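Long-range contacts in tyrosinase (Aspergillus oryzae, PDB 6JU5), which probably hydroxylates L-tyrosine and oxidises L-dopa to L-dopaquinone with molecular oxygen at a dinuclear copper centre: residues P269-L274 with A545-H550; I492-V497 with E559-R564; P563-V568 with V580-H585. The protein carries 1 engineered substitution. All coordinates share one frame; numbering follows the deposited sequence.

Contact 1 of 3, residues P269-L274 with A545-H550; sequences PWYQNL and ARLAVH
At the seam between the central and C-terminal regions of this tyrosinase, the 3-10 turn bearing Y271 and Q272 meets the first turn of helix 546-555 at L547 and A548. The tyrosine approaches most closely, through its phenol oxygen: Y271 OH comes to 3.2 Å from L547 CB, a tight fit of a polar atom against a methylene, and the two side chains cross at about a right angle. Lower on the ring, CE2 lies 3.8 Å from A548 CA, so the tyrosine bears on the helix backbone as well as on its side chains; L547 O and A548 CA both come to the ring obliquely. With chi1 at 87°, which places CG between the backbone N and the carbonyl carbon, the Y271 ring is directed toward the helix.

Q272, the next residue of the turn, folds back over the tyrosine. Its CG stands 3.3 Å above the plane of the Y271 ring, displaced toward the rim, while Q272 NE2 donates a fairly straight hydrogen bond of 3.3 Å to Y271 OH (162° at the hydrogen). The hydroxyl oxygen sits only 7° out of the amide plane, and the other end of that amide is held too, OE1 accepting from the backbone N of V280. Oriented in this way, Q272 NE2 lies 3.7 Å from L547 CD1, the amide nitrogen next to a leucine methyl.

Here a loop of the central region is fitted to the start of a helix, with A545 as its N-cap residue and V549 N bonded to A545 O. P269 adds a looser apolar touch, its CG 4.2 Å from A548 CB. Two further aromatic residues meet the tyrosine: Y551 stacks on its ring, and W277 meets it edge-to-face.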
loop_
_atom_site.group_PDB
_atom_site.type_symbol
_atom_site.label_atom_id
_atom_site.label_comp_id
_atom_site.label_asym_id
_atom_site.label_seq_id
_atom_site.Cartn_x
_atom_site.Cartn_y
_atom_site.Cartn_z
ATOM N N PRO B 269 -19.969 -12.480 3.610
ATOM C CA PRO B 269 -20.234 -13.521 2.604
ATOM C C PRO B 269 -20.104 -13.000 1.179
ATOM O O PRO B 269 -20.448 -11.842 0.910
ATOM C CB PRO B 269 -21.682 -13.916 2.912
ATOM C CG PRO B 269 -21.788 -13.708 4.393
ATOM C CD PRO B 269 -21.035 -12.418 4.618
ATOM N N TRP B 270 -19.614 -13.859 0.293
ATOM C CA TRP B 270 -19.445 -13.536 -1.119
ATOM C C TRP B 270 -20.738 -13.054 -1.765
ATOM O O TRP B 270 -20.717 -12.145 -2.612
ATOM C CB TRP B 270 -18.896 -14.767 -1.833
ATOM C CG TRP B 270 -19.010 -14.801 -3.326
ATOM C CD1 TRP B 270 -18.064 -14.348 -4.212
ATOM C CD2 TRP B 270 -20.094 -15.322 -4.102
ATOM N NE1 TRP B 270 -18.512 -14.542 -5.504
ATOM C CE2 TRP B 270 -19.742 -15.136 -5.456
ATOM C CE3 TRP B 270 -21.332 -15.916 -3.801
ATOM C CZ2 TRP B 270 -20.586 -15.533 -6.484
ATOM C CZ3 TRP B 270 -22.166 -16.306 -4.833
ATOM C CH2 TRP B 270 -21.786 -16.110 -6.164
ATOM N N TYR B 271 -21.888 -13.663 -1.432
ATOM C CA TYR B 271 -23.111 -13.352 -2.172
ATOM C C TYR B 271 -23.497 -11.891 -1.983
ATOM O O TYR B 271 -24.217 -11.319 -2.816
ATOM C CB TYR B 271 -24.285 -14.294 -1.786
ATOM C CG TYR B 271 -25.009 -13.731 -0.579
ATOM C CD1 TYR B 271 -26.059 -12.826 -0.739
ATOM C CD2 TYR B 271 -24.609 -14.085 0.697
ATOM C CE1 TYR B 271 -26.708 -12.314 0.374
ATOM C CE2 TYR B 271 -25.237 -13.560 1.813
ATOM C CZ TYR B 271 -26.284 -12.683 1.644
ATOM O OH TYR B 271 -26.880 -12.162 2.770
ATOM N N GLN B 272 -23.012 -11.261 -0.906
ATOM C CA GLN B 272 -23.414 -9.880 -0.639
ATOM C C GLN B 272 -22.747 -8.885 -1.573
ATOM O O GLN B 272 -23.061 -7.698 -1.515
ATOM C CB GLN B 272 -23.129 -9.480 0.817
ATOM C CG GLN B 272 -24.052 -10.200 1.796
ATOM C CD GLN B 272 -23.623 -10.019 3.238
ATOM O OE1 GLN B 272 -22.697 -9.265 3.511
ATOM N NE2 GLN B 272 -24.311 -10.690 4.157
ATOM N N ASN B 273 -21.816 -9.324 -2.427
ATOM C CA ASN B 273 -21.261 -8.387 -3.409
ATOM C C ASN B 273 -22.076 -8.446 -4.698
ATOM O O ASN B 273 -21.830 -7.702 -5.656
ATOM C CB ASN B 273 -19.778 -8.660 -3.670
ATOM C CG ASN B 273 -18.906 -8.218 -2.500
ATOM O OD1 ASN B 273 -19.187 -7.231 -1.806
ATOM N ND2 ASN B 273 -17.831 -8.968 -2.291
ATOM N N LEU B 274 -23.064 -9.336 -4.730
ATOM C CA LEU B 274 -23.947 -9.392 -5.899
ATOM C C LEU B 274 -25.006 -8.298 -5.862
ATOM O O LEU B 274 -25.416 -7.869 -4.781
ATOM C CB LEU B 274 -24.659 -10.746 -5.943
ATOM C CG LEU B 274 -23.738 -11.975 -5.967
ATOM C CD1 LEU B 274 -24.566 -13.241 -5.850
ATOM C CD2 LEU B 274 -22.912 -11.943 -7.241
ATOM N N ALA B 545 -24.177 -17.219 10.391
ATOM C CA ALA B 545 -24.494 -17.879 9.122
ATOM C C ALA B 545 -25.872 -17.533 8.594
ATOM O O ALA B 545 -26.267 -18.019 7.533
ATOM C CB ALA B 545 -24.323 -19.389 9.266
ATOM N N ARG B 546 -26.597 -16.683 9.319
ATOM C CA ARG B 546 -28.010 -16.487 9.013
ATOM C C ARG B 546 -28.213 -16.020 7.583
ATOM O O ARG B 546 -29.038 -16.576 6.857
ATOM C CB ARG B 546 -28.623 -15.453 9.960
ATOM C CG ARG B 546 -30.135 -15.394 9.888
ATOM C CD ARG B 546 -30.658 -14.487 8.778
ATOM N NE ARG B 546 -32.114 -14.698 8.729
ATOM C CZ ARG B 546 -32.666 -15.752 8.122
ATOM N NH1 ARG B 546 -31.915 -16.658 7.504
ATOM N NH2 ARG B 546 -33.983 -15.876 8.140
ATOM N N LEU B 547 -27.483 -14.972 7.210
ATOM C CA LEU B 547 -27.722 -14.365 5.891
ATOM C C LEU B 547 -27.229 -15.268 4.780
ATOM O O LEU B 547 -27.900 -15.442 3.749
ATOM C CB LEU B 547 -27.115 -12.968 5.840
ATOM C CG LEU B 547 -27.718 -11.921 6.791
ATOM C CD1 LEU B 547 -26.882 -10.642 6.765
ATOM C CD2 LEU B 547 -29.161 -11.615 6.414
ATOM N N ALA B 548 -26.054 -15.877 4.948
ATOM C CA ALA B 548 -25.518 -16.757 3.922
ATOM C C ALA B 548 -26.416 -17.966 3.718
ATOM O O ALA B 548 -26.541 -18.448 2.589
ATOM C CB ALA B 548 -24.116 -17.220 4.276
ATOM N N VAL B 549 -27.019 -18.492 4.789
ATOM C CA VAL B 549 -27.970 -19.599 4.632
ATOM C C VAL B 549 -29.185 -19.161 3.828
ATOM O O VAL B 549 -29.682 -19.928 2.995
ATOM C CB VAL B 549 -28.437 -20.183 5.985
ATOM C CG1 VAL B 549 -29.612 -21.146 5.815
ATOM C CG2 VAL B 549 -27.268 -20.906 6.640
ATOM N N HIS B 550 -29.680 -17.947 4.091
ATOM C CA HIS B 550 -30.847 -17.502 3.322
ATOM C C HIS B 550 -30.538 -17.483 1.831
ATOM O O HIS B 550 -31.319 -17.996 1.026
ATOM C CB HIS B 550 -31.273 -16.098 3.791
ATOM C CG HIS B 550 -32.296 -15.504 2.868
ATOM N ND1 HIS B 550 -33.649 -15.760 2.974
ATOM C CD2 HIS B 550 -32.152 -14.680 1.801
ATOM C CE1 HIS B 550 -34.287 -15.103 2.017
ATOM N NE2 HIS B 550 -33.404 -14.435 1.285
#

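Contact 2 of 3, residues I492-V497 with E559-R564; sequences IFFGDV and EVPTPR
F494 and P561 form the closest apolar pair between I492-V497 and E559-R564. P561 CG sits over the middle of the phenylalanine ring, 3.6 Å from F494 CD2 and 12° off the ring normal, which makes this a CH-pi contact with a pyrrolidine carbon as donor. P563 takes a different side of the same ring, its CA lying near the ring plane at the edge by CE1. I492 CG2 runs alongside P563 CB at 4.1 Å, both pointing the same way.

Two backbone bonds fix this register. F493 N donates to R564 O at 2.8 Å, and R564 N returns a nearly linear bond to F493 O (2.9 Å, 175°). Beyond them the backbones diverge, yet the R564 side chain follows G495. With its chain extended from CG to NE (chi2 -176°), the arginine brings NE to 3.2 Å from G495 O, a weak, bent hydrogen bond met at the guanidinium edge. D496 OD1 stays 4.6 Å from R564 NH2, well out of the guanidinium plane, so any attraction is probably long-range, with no N-H aimed at the oxygen. One water bridges the diverging backbones, accepting from G495 N and donating to T562 O.

In the next shell, A548, V549 and Y552 of helix 546-555 pack on F494, while F502 borders F493 and V497. F493 and R564 are thus a hydrogen-bonded antiparallel pair where strands 489-494 and 563-568 run as neighbours in the mixed sheet built mainly from the C-terminal part of the chain.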
loop_
_atom_site.group_PDB
_atom_site.type_symbol
_atom_site.label_atom_id
_atom_site.label_comp_id
_atom_site.label_asym_id
_atom_site.label_seq_id
_atom_site.Cartn_x
_atom_site.Cartn_y
_atom_site.Cartn_z
ATOM N N ILE B 492 -14.956 -21.241 5.169
ATOM C CA ILE B 492 -16.206 -21.988 5.010
ATOM C C ILE B 492 -17.020 -21.459 3.839
ATOM O O ILE B 492 -17.057 -20.237 3.653
ATOM C CB ILE B 492 -16.997 -22.026 6.325
ATOM C CG1 ILE B 492 -16.141 -22.726 7.403
ATOM C CG2 ILE B 492 -18.335 -22.717 6.137
ATOM C CD1 ILE B 492 -16.618 -22.527 8.813
ATOM N N PHE B 493 -17.605 -22.391 3.087
ATOM C CA PHE B 493 -18.356 -22.108 1.875
ATOM C C PHE B 493 -19.708 -22.812 1.891
ATOM O O PHE B 493 -19.815 -23.903 2.460
ATOM C CB PHE B 493 -17.547 -22.658 0.681
ATOM C CG PHE B 493 -16.179 -22.054 0.565
ATOM C CD1 PHE B 493 -15.107 -22.603 1.273
ATOM C CD2 PHE B 493 -15.963 -20.945 -0.247
ATOM C CE1 PHE B 493 -13.849 -22.028 1.174
ATOM C CE2 PHE B 493 -14.714 -20.358 -0.326
ATOM C CZ PHE B 493 -13.665 -20.894 0.402
ATOM N N PHE B 494 -20.713 -22.234 1.254
ATOM C CA PHE B 494 -22.010 -22.878 1.070
ATOM C C PHE B 494 -22.193 -23.045 -0.443
ATOM O O PHE B 494 -22.324 -22.046 -1.165
ATOM C CB PHE B 494 -23.175 -22.080 1.634
ATOM C CG PHE B 494 -23.258 -21.962 3.139
ATOM C CD1 PHE B 494 -22.538 -22.797 3.988
ATOM C CD2 PHE B 494 -24.071 -21.012 3.732
ATOM C CE1 PHE B 494 -22.637 -22.691 5.369
ATOM C CE2 PHE B 494 -24.157 -20.880 5.108
ATOM C CZ PHE B 494 -23.433 -21.712 5.945
ATOM N N GLY B 495 -22.156 -24.293 -0.895
ATOM C CA GLY B 495 -22.172 -24.514 -2.336
ATOM C C GLY B 495 -20.818 -24.921 -2.864
ATOM O O GLY B 495 -19.855 -25.141 -2.119
ATOM N N ASP B 496 -20.674 -25.035 -4.173
ATOM C CA ASP B 496 -19.434 -25.516 -4.764
ATOM C C ASP B 496 -18.274 -24.553 -4.536
ATOM O O ASP B 496 -18.440 -23.334 -4.570
ATOM C CB ASP B 496 -19.591 -25.712 -6.268
ATOM C CG ASP B 496 -20.746 -26.592 -6.671
ATOM O OD1 ASP B 496 -21.108 -27.501 -5.899
ATOM O OD2 ASP B 496 -21.279 -26.351 -7.773
ATOM N N VAL B 497 -17.109 -25.110 -4.288
ATOM C CA VAL B 497 -15.889 -24.345 -4.028
ATOM C C VAL B 497 -15.071 -24.277 -5.312
ATOM O O VAL B 497 -14.856 -25.271 -6.002
ATOM C CB VAL B 497 -15.085 -25.008 -2.900
ATOM C CG1 VAL B 497 -13.746 -24.317 -2.675
ATOM C CG2 VAL B 497 -15.895 -25.010 -1.601
ATOM N N GLU B 559 -33.063 -26.000 0.392
ATOM C CA GLU B 559 -32.188 -26.943 1.079
ATOM C C GLU B 559 -31.202 -26.245 2.006
ATOM O O GLU B 559 -30.636 -25.201 1.690
ATOM C CB GLU B 559 -31.404 -27.762 0.045
ATOM N N VAL B 560 -30.968 -26.855 3.162
ATOM C CA VAL B 560 -29.921 -26.412 4.074
ATOM C C VAL B 560 -28.549 -26.725 3.493
ATOM O O VAL B 560 -28.317 -27.869 3.066
ATOM C CB VAL B 560 -30.077 -27.134 5.433
ATOM C CG1 VAL B 560 -29.661 -28.591 5.278
ATOM C CG2 VAL B 560 -29.267 -26.470 6.534
ATOM N N PRO B 561 -27.610 -25.788 3.466
ATOM C CA PRO B 561 -26.303 -26.112 2.877
ATOM C C PRO B 561 -25.439 -26.972 3.782
ATOM O O PRO B 561 -25.425 -26.826 4.998
ATOM C CB PRO B 561 -25.649 -24.729 2.717
ATOM C CG PRO B 561 -26.245 -23.938 3.847
ATOM C CD PRO B 561 -27.683 -24.391 3.926
ATOM N N THR B 562 -24.671 -27.853 3.145
ATOM C CA THR B 562 -23.556 -28.500 3.811
ATOM C C THR B 562 -22.398 -27.528 3.960
ATOM O O THR B 562 -21.887 -27.013 2.966
ATOM C CB THR B 562 -23.097 -29.731 3.001
ATOM O OG1 THR B 562 -24.135 -30.721 3.079
ATOM C CG2 THR B 562 -21.799 -30.272 3.573
ATOM N N PRO B 563 -21.929 -27.210 5.155
ATOM C CA PRO B 563 -20.749 -26.324 5.201
ATOM C C PRO B 563 -19.552 -27.041 4.598
ATOM O O PRO B 563 -19.259 -28.164 5.015
ATOM C CB PRO B 563 -20.552 -26.096 6.697
ATOM C CG PRO B 563 -21.899 -26.376 7.290
ATOM C CD PRO B 563 -22.420 -27.550 6.491
ATOM N N ARG B 564 -18.885 -26.413 3.640
ATOM C CA ARG B 564 -17.653 -26.983 3.107
ATOM C C ARG B 564 -16.472 -26.142 3.589
ATOM O O ARG B 564 -16.549 -24.918 3.585
ATOM C CB ARG B 564 -17.700 -27.016 1.580
ATOM C CG ARG B 564 -18.947 -27.706 1.023
ATOM C CD ARG B 564 -18.888 -27.798 -0.498
ATOM N NE ARG B 564 -20.163 -28.137 -1.114
ATOM C CZ ARG B 564 -20.618 -29.354 -1.319
ATOM N NH1 ARG B 564 -19.876 -30.397 -0.966
ATOM N NH2 ARG B 564 -21.799 -29.557 -1.886
HETATM O O HOH W 1 -22.409 -26.705 0.351
#

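Contact 3 of 3, residues P563-V568 with V580-H585; sequences PRYVVV and VEVALH
Y565 spans the gap between strands 563-568 and 580-588, and its ring works along V582 and V580 in turn. From CB, a first torsion close to +60° (chi1 66°) stands the ring up from its own strand. Near the root, CG and CD2 pass V582, with Y565 CD2 3.8 Å from V582 CG2. Along the other side of the ring, Y565 CE1 lies 3.7 Å from V580 CB. That carbon stands over one face, displaced toward the rim, and makes a CH-pi contact, 4.0 Å from the ring centroid and 22° off the normal. Farther out the ring meets the V580 carbonyl oxygen: Y565 CZ is 3.5 Å from V580 O, and the tip, OH, is 3.2 Å from the same atom. The tyrosine and valine side chains slide past each other in opposite directions.

These two strands are not hydrogen-bonded neighbours. Strand 604-611 lies between them in the mixed sheet, parallel to 563-568 and antiparallel to 580-588. Even so, the axes of residues 563-568 and 580-585 approach to 7.6 Å, with 153° between their N-to-C directions, close to antiparallel. Side chains pointing toward each other at so short a separation, across an intervening strand, are consistent with a strongly curled sheet in which the two strands flanking 604-611 face each other. Across the curl they meet through side chains.

On one flank of the tyrosine, V567 CG2 touches V580 CG2 at 3.6 Å, methyl against methyl, the two side chains crossing obliquely. On the other, P563 CB rests 3.7 Å from V582 CG1, and its CG packs against the CB of L584. L474 and I476 of strand 470-478 continue this apolar layer, L474 beside P563 and L584, I476 beside V580.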
loop_
_atom_site.group_PDB
_atom_site.type_symbol
_atom_site.label_atom_id
_atom_site.label_comp_id
_atom_site.label_asym_id
_atom_site.label_seq_id
_atom_site.Cartn_x
_atom_site.Cartn_y
_atom_site.Cartn_z
ATOM N N PRO B 563 -21.929 -27.210 5.155
ATOM C CA PRO B 563 -20.749 -26.324 5.201
ATOM C C PRO B 563 -19.552 -27.041 4.598
ATOM O O PRO B 563 -19.259 -28.164 5.015
ATOM C CB PRO B 563 -20.552 -26.096 6.697
ATOM C CG PRO B 563 -21.899 -26.376 7.290
ATOM C CD PRO B 563 -22.420 -27.550 6.491
ATOM N N ARG B 564 -18.885 -26.413 3.640
ATOM C CA ARG B 564 -17.653 -26.983 3.107
ATOM C C ARG B 564 -16.472 -26.142 3.589
ATOM O O ARG B 564 -16.549 -24.918 3.585
ATOM C CB ARG B 564 -17.700 -27.016 1.580
ATOM C CG ARG B 564 -18.947 -27.706 1.023
ATOM C CD ARG B 564 -18.888 -27.798 -0.498
ATOM N NE ARG B 564 -20.163 -28.137 -1.114
ATOM C CZ ARG B 564 -20.618 -29.354 -1.319
ATOM N NH1 ARG B 564 -19.876 -30.397 -0.966
ATOM N NH2 ARG B 564 -21.799 -29.557 -1.886
ATOM N N TYR B 565 -15.400 -26.790 4.037
ATOM C CA TYR B 565 -14.267 -26.010 4.539
ATOM C C TYR B 565 -12.973 -26.360 3.814
ATOM O O TYR B 565 -12.777 -27.480 3.356
ATOM C CB TYR B 565 -14.081 -26.181 6.043
ATOM C CG TYR B 565 -13.673 -27.553 6.525
ATOM C CD1 TYR B 565 -12.333 -27.894 6.639
ATOM C CD2 TYR B 565 -14.619 -28.519 6.889
ATOM C CE1 TYR B 565 -11.938 -29.147 7.095
ATOM C CE2 TYR B 565 -14.238 -29.765 7.342
ATOM C CZ TYR B 565 -12.895 -30.075 7.443
ATOM O OH TYR B 565 -12.524 -31.321 7.878
ATOM N N VAL B 566 -12.089 -25.373 3.787
ATOM C CA VAL B 566 -10.734 -25.552 3.295
ATOM C C VAL B 566 -9.784 -24.947 4.330
ATOM O O VAL B 566 -10.042 -23.843 4.824
ATOM C CB VAL B 566 -10.481 -24.893 1.929
ATOM C CG1 VAL B 566 -9.063 -25.214 1.474
ATOM C CG2 VAL B 566 -11.492 -25.372 0.891
ATOM N N VAL B 567 -8.752 -25.692 4.690
ATOM C CA VAL B 567 -7.703 -25.191 5.583
ATOM C C VAL B 567 -6.546 -24.678 4.720
ATOM O O VAL B 567 -5.967 -25.455 3.949
ATOM C CB VAL B 567 -7.206 -26.271 6.549
ATOM C CG1 VAL B 567 -6.094 -25.740 7.458
ATOM C CG2 VAL B 567 -8.397 -26.771 7.374
ATOM N N VAL B 568 -6.298 -23.372 4.808
ATOM C CA VAL B 568 -5.328 -22.741 3.903
ATOM C C VAL B 568 -4.065 -22.405 4.689
ATOM O O VAL B 568 -4.160 -21.829 5.781
ATOM C CB VAL B 568 -5.923 -21.459 3.283
ATOM C CG1 VAL B 568 -4.942 -20.873 2.272
ATOM C CG2 VAL B 568 -7.264 -21.728 2.611
ATOM N N VAL B 580 -10.827 -30.269 11.131
ATOM C CA VAL B 580 -11.729 -29.221 11.589
ATOM C C VAL B 580 -13.130 -29.816 11.718
ATOM O O VAL B 580 -13.630 -30.466 10.802
ATOM C CB VAL B 580 -11.783 -27.988 10.656
ATOM C CG1 VAL B 580 -12.542 -26.852 11.326
ATOM C CG2 VAL B 580 -10.398 -27.518 10.259
ATOM N N GLU B 581 -13.754 -29.588 12.869
ATOM C CA GLU B 581 -15.132 -29.988 13.097
ATOM C C GLU B 581 -16.022 -28.759 12.873
ATOM O O GLU B 581 -15.953 -27.836 13.675
ATOM C CB GLU B 581 -15.289 -30.531 14.513
ATOM C CG GLU B 581 -14.325 -31.650 14.891
ATOM C CD GLU B 581 -14.348 -32.000 16.374
ATOM O OE1 GLU B 581 -15.293 -32.717 16.779
ATOM O OE2 GLU B 581 -13.436 -31.593 17.133
ATOM N N VAL B 582 -16.747 -28.751 11.764
ATOM C CA VAL B 582 -17.647 -27.664 11.393
ATOM C C VAL B 582 -19.085 -28.158 11.410
ATOM O O VAL B 582 -19.357 -29.248 10.888
ATOM C CB VAL B 582 -17.282 -27.111 9.998
ATOM C CG1 VAL B 582 -18.200 -25.966 9.590
ATOM C CG2 VAL B 582 -15.831 -26.638 10.004
ATOM N N ALA B 583 -19.979 -27.382 12.017
ATOM C CA ALA B 583 -21.392 -27.708 11.906
ATOM C C ALA B 583 -22.239 -26.443 11.796
ATOM O O ALA B 583 -21.854 -25.348 12.206
ATOM C CB ALA B 583 -21.850 -28.567 13.077
ATOM N N LEU B 584 -23.408 -26.617 11.198
ATOM C CA LEU B 584 -24.376 -25.525 11.086
ATOM C C LEU B 584 -25.547 -25.764 12.029
ATOM O O LEU B 584 -26.047 -26.896 12.090
ATOM C CB LEU B 584 -24.865 -25.468 9.635
ATOM C CG LEU B 584 -25.898 -24.376 9.325
ATOM C CD1 LEU B 584 -25.279 -22.990 9.404
ATOM C CD2 LEU B 584 -26.481 -24.644 7.943
ATOM N N HIS B 585 -25.953 -24.744 12.779
ATOM C CA HIS B 585 -26.988 -24.851 13.799
ATOM C C HIS B 585 -28.064 -23.791 13.582
ATOM O O HIS B 585 -27.756 -22.666 13.158
ATOM C CB HIS B 585 -26.428 -24.661 15.210
ATOM C CG HIS B 585 -25.225 -25.497 15.464
ATOM N ND1 HIS B 585 -25.247 -26.684 16.155
ATOM C CD2 HIS B 585 -23.948 -25.301 15.068
ATOM C CE1 HIS B 585 -24.025 -27.188 16.186
ATOM N NE2 HIS B 585 -23.217 -26.362 15.538
#

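Overall arrangement
The three contacts lie on the same side of the chain's centre and away from the dinuclear copper site, whose ligands are H71, H98 and H107 on one metal and H332, H336 and H376 on the other. Contacts 2 and 3, with centres about 9 Å apart, share P563 and R564: one treats strand 563-568 as a sheet neighbour, the other as one wall of the curl. Contact 1 lies about 11 Å from contact 2, centre to centre, and its helix packs on both others: V549 CG2 is 3.5 Å from F494 CE2 and 4.0 Å from L584 CD1. The helix thus lies between the central-region loop and the sheet.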